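Aldehyde reductase YahK (Escherichia coli, PDB 1UUF) reduces a wide range of aldehydes to the corresponding alcohols, using zinc and strongly preferring NADPH over NADH as electron donor. Local coordinates at residues A[206-218]-A[325-337]. Residues are numbered along the deposited sequence; the frame is centred on the assembly and turned at random.
Sequences LGHMGIKLAHAMG and DFCAEHGIVADIE
K212 brings CE and NZ up to the carbonyl oxygen of V333 and across the carboxylate of D335. NZ donates to V333 O at 3.0 Å, almost in line with the carbonyl. It also makes a salt bridge to D335 OD1 at 3.2 Å, reached from above the carboxylate plane. A water accepts from NZ and from V333 N. The K212 side chain is extended through chi2 and chi3 and bends at the last torsion (chi4 -84°), which turns NZ onto these partners. With an alanine in its place, the D335 carboxylate would probably lose its positive mate and V333 O this donor. One turn earlier, H208 NE2 accepts from D335 N at 3.1 Å, a nearly straight bond (168°). H208 ND1 is hydrogen-bonded to G205 O, which helps fix the ring. M209 SD rests on A334, 3.9 Å from A334 CB. Farther along, L213 CD2 touches C327 SG and I332 CG2. A216 CB meets I332 CD1 tightly at 3.3 Å and also lies against F326 CE2. Helix 205-216 follows strand 197-201 of the Rossmann-type coenzyme domain, and its G207 belongs to the probable GxGxxG motif. The contact joins it to the linker into strand 336-339, within the two-domain fold of zinc-containing alcohol dehydrogenases.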
# COMPACT_ATOMS: atom_id res chain seq x y z
N LEU A 206 -13.72 13.41 -10.59
CA LEU A 206 -13.28 12.03 -10.39
C LEU A 206 -14.24 11.30 -9.46
O LEU A 206 -14.64 10.17 -9.73
CB LEU A 206 -11.88 11.99 -9.78
CG LEU A 206 -10.70 12.40 -10.67
CD1 LEU A 206 -9.42 12.39 -9.85
CD2 LEU A 206 -10.59 11.42 -11.84
N GLY A 207 -14.60 11.96 -8.37
CA GLY A 207 -15.49 11.35 -7.40
C GLY A 207 -16.83 10.91 -7.97
O GLY A 207 -17.30 9.81 -7.69
N HIS A 208 -17.46 11.76 -8.78
CA HIS A 208 -18.76 11.40 -9.33
C HIS A 208 -18.66 10.18 -10.24
O HIS A 208 -19.59 9.37 -10.28
CB HIS A 208 -19.42 12.62 -10.01
CG HIS A 208 -19.33 12.65 -11.50
ND1 HIS A 208 -18.16 12.90 -12.18
CD2 HIS A 208 -20.30 12.54 -12.45
CE1 HIS A 208 -18.41 12.94 -13.48
NE2 HIS A 208 -19.70 12.73 -13.67
N MET A 209 -17.53 10.01 -10.92
CA MET A 209 -17.36 8.84 -11.78
C MET A 209 -17.08 7.61 -10.92
O MET A 209 -17.51 6.51 -11.24
CB MET A 209 -16.20 9.03 -12.77
CG MET A 209 -16.53 9.93 -13.96
SD MET A 209 -18.10 9.53 -14.76
CE MET A 209 -18.01 7.75 -14.96
N GLY A 210 -16.34 7.81 -9.83
CA GLY A 210 -16.03 6.70 -8.95
C GLY A 210 -17.29 6.11 -8.34
O GLY A 210 -17.44 4.89 -8.23
N ILE A 211 -18.22 6.98 -7.96
CA ILE A 211 -19.48 6.53 -7.38
C ILE A 211 -20.31 5.81 -8.44
O ILE A 211 -20.80 4.70 -8.21
CB ILE A 211 -20.27 7.73 -6.81
CG1 ILE A 211 -19.47 8.35 -5.66
CG2 ILE A 211 -21.64 7.27 -6.32
CD1 ILE A 211 -20.07 9.63 -5.11
N LYS A 212 -20.47 6.44 -9.60
CA LYS A 212 -21.24 5.84 -10.69
C LYS A 212 -20.72 4.45 -11.05
O LYS A 212 -21.48 3.49 -11.19
CB LYS A 212 -21.16 6.71 -11.95
CG LYS A 212 -22.01 7.96 -11.95
CD LYS A 212 -21.65 8.81 -13.17
CE LYS A 212 -22.57 10.00 -13.36
NZ LYS A 212 -23.81 9.62 -14.09
N LEU A 213 -19.40 4.35 -11.21
CA LEU A 213 -18.79 3.09 -11.60
C LEU A 213 -18.80 2.02 -10.51
O LEU A 213 -19.08 0.86 -10.78
CB LEU A 213 -17.36 3.33 -12.09
CG LEU A 213 -17.28 4.22 -13.34
CD1 LEU A 213 -15.82 4.52 -13.65
CD2 LEU A 213 -17.93 3.52 -14.53
N ALA A 214 -18.48 2.41 -9.28
CA ALA A 214 -18.47 1.45 -8.18
C ALA A 214 -19.88 0.89 -8.01
O ALA A 214 -20.06 -0.29 -7.72
CB ALA A 214 -18.01 2.12 -6.89
N HIS A 215 -20.88 1.76 -8.18
CA HIS A 215 -22.27 1.34 -8.05
C HIS A 215 -22.62 0.36 -9.17
O HIS A 215 -23.25 -0.67 -8.92
CB HIS A 215 -23.20 2.56 -8.12
CG HIS A 215 -24.65 2.20 -8.18
ND1 HIS A 215 -25.30 1.56 -7.15
CD2 HIS A 215 -25.57 2.38 -9.16
CE1 HIS A 215 -26.56 1.35 -7.49
NE2 HIS A 215 -26.75 1.84 -8.70
N ALA A 216 -22.22 0.69 -10.39
CA ALA A 216 -22.51 -0.15 -11.54
C ALA A 216 -21.82 -1.51 -11.44
O ALA A 216 -22.32 -2.50 -11.97
CB ALA A 216 -22.09 0.56 -12.82
N MET A 217 -20.68 -1.55 -10.76
CA MET A 217 -19.94 -2.79 -10.58
C MET A 217 -20.59 -3.68 -9.53
O MET A 217 -20.19 -4.83 -9.35
CB MET A 217 -18.50 -2.49 -10.18
CG MET A 217 -17.67 -1.93 -11.31
SD MET A 217 -15.99 -1.57 -10.78
CE MET A 217 -15.45 -0.53 -12.08
N GLY A 218 -21.58 -3.14 -8.83
CA GLY A 218 -22.29 -3.92 -7.83
C GLY A 218 -21.79 -3.86 -6.40
O GLY A 218 -22.27 -4.62 -5.56
N ASP A 325 -16.82 -0.05 -23.26
CA ASP A 325 -17.81 -1.06 -23.64
C ASP A 325 -18.79 -1.27 -22.48
O ASP A 325 -20.00 -1.33 -22.67
CB ASP A 325 -17.13 -2.38 -23.98
CG ASP A 325 -16.23 -2.28 -25.20
OD1 ASP A 325 -16.36 -1.31 -25.98
OD2 ASP A 325 -15.39 -3.19 -25.39
N PHE A 326 -18.23 -1.40 -21.28
CA PHE A 326 -19.00 -1.59 -20.05
C PHE A 326 -19.97 -0.42 -19.87
O PHE A 326 -21.16 -0.61 -19.59
CB PHE A 326 -18.04 -1.67 -18.86
CG PHE A 326 -18.72 -1.78 -17.52
CD1 PHE A 326 -19.18 -3.00 -17.05
CD2 PHE A 326 -18.86 -0.65 -16.71
CE1 PHE A 326 -19.77 -3.11 -15.79
CE2 PHE A 326 -19.46 -0.74 -15.45
CZ PHE A 326 -19.91 -1.97 -14.99
N CYS A 327 -19.47 0.80 -20.02
CA CYS A 327 -20.31 1.98 -19.86
C CYS A 327 -21.38 2.06 -20.94
O CYS A 327 -22.50 2.49 -20.68
CB CYS A 327 -19.45 3.25 -19.88
SG CYS A 327 -18.44 3.45 -18.39
N ALA A 328 -21.05 1.62 -22.15
CA ALA A 328 -22.04 1.66 -23.23
C ALA A 328 -23.17 0.68 -22.94
O ALA A 328 -24.35 1.01 -23.09
CB ALA A 328 -21.38 1.31 -24.57
N GLU A 329 -22.81 -0.52 -22.50
CA GLU A 329 -23.82 -1.53 -22.20
C GLU A 329 -24.69 -1.17 -21.00
O GLU A 329 -25.85 -1.56 -20.94
CB GLU A 329 -23.17 -2.90 -21.99
CG GLU A 329 -22.12 -2.95 -20.90
CD GLU A 329 -21.62 -4.36 -20.65
OE1 GLU A 329 -21.19 -5.02 -21.62
OE2 GLU A 329 -21.65 -4.80 -19.48
N HIS A 330 -24.13 -0.41 -20.07
CA HIS A 330 -24.86 -0.01 -18.87
C HIS A 330 -25.44 1.40 -18.92
O HIS A 330 -26.08 1.85 -17.97
CB HIS A 330 -23.96 -0.15 -17.64
CG HIS A 330 -23.64 -1.57 -17.30
ND1 HIS A 330 -24.52 -2.38 -16.62
CD2 HIS A 330 -22.55 -2.33 -17.56
CE1 HIS A 330 -23.99 -3.59 -16.49
NE2 HIS A 330 -22.80 -3.58 -17.05
N GLY A 331 -25.22 2.10 -20.03
CA GLY A 331 -25.74 3.45 -20.17
C GLY A 331 -25.12 4.45 -19.22
O GLY A 331 -25.77 5.41 -18.79
N ILE A 332 -23.85 4.24 -18.90
CA ILE A 332 -23.14 5.12 -18.00
C ILE A 332 -22.40 6.23 -18.74
O ILE A 332 -21.65 5.96 -19.68
CB ILE A 332 -22.11 4.33 -17.17
CG1 ILE A 332 -22.83 3.27 -16.34
CG2 ILE A 332 -21.31 5.28 -16.28
CD1 ILE A 332 -21.90 2.30 -15.66
N VAL A 333 -22.63 7.46 -18.31
CA VAL A 333 -21.96 8.62 -18.89
C VAL A 333 -21.69 9.60 -17.76
O VAL A 333 -22.19 9.42 -16.65
CB VAL A 333 -22.84 9.35 -19.95
CG1 VAL A 333 -23.16 8.41 -21.09
CG2 VAL A 333 -24.12 9.87 -19.31
N ALA A 334 -20.88 10.62 -18.04
CA ALA A 334 -20.56 11.62 -17.03
C ALA A 334 -21.66 12.67 -17.01
O ALA A 334 -22.38 12.84 -18.00
CB ALA A 334 -19.23 12.28 -17.36
N ASP A 335 -21.82 13.35 -15.88
CA ASP A 335 -22.80 14.43 -15.76
C ASP A 335 -21.98 15.65 -16.16
O ASP A 335 -20.99 15.98 -15.50
CB ASP A 335 -23.30 14.57 -14.33
CG ASP A 335 -23.99 13.32 -13.83
OD1 ASP A 335 -24.65 12.64 -14.65
OD2 ASP A 335 -23.88 13.01 -12.63
N ILE A 336 -22.38 16.32 -17.23
CA ILE A 336 -21.59 17.43 -17.74
C ILE A 336 -22.29 18.76 -17.93
O ILE A 336 -23.51 18.87 -17.86
CB ILE A 336 -21.00 17.06 -19.12
CG1 ILE A 336 -22.13 16.98 -20.16
CG2 ILE A 336 -20.30 15.70 -19.04
CD1 ILE A 336 -21.65 16.76 -21.58
N GLU A 337 -21.46 19.78 -18.15
CA GLU A 337 -21.94 21.12 -18.44
C GLU A 337 -21.15 21.53 -19.67
O GLU A 337 -19.93 21.69 -19.61
CB GLU A 337 -21.64 22.10 -17.31
CG GLU A 337 -22.23 23.48 -17.59
CD GLU A 337 -22.08 24.45 -16.44
OE1 GLU A 337 -22.15 24.00 -15.28
OE2 GLU A 337 -21.90 25.66 -16.71
O HOH W 1 -24.64 7.62 -16.00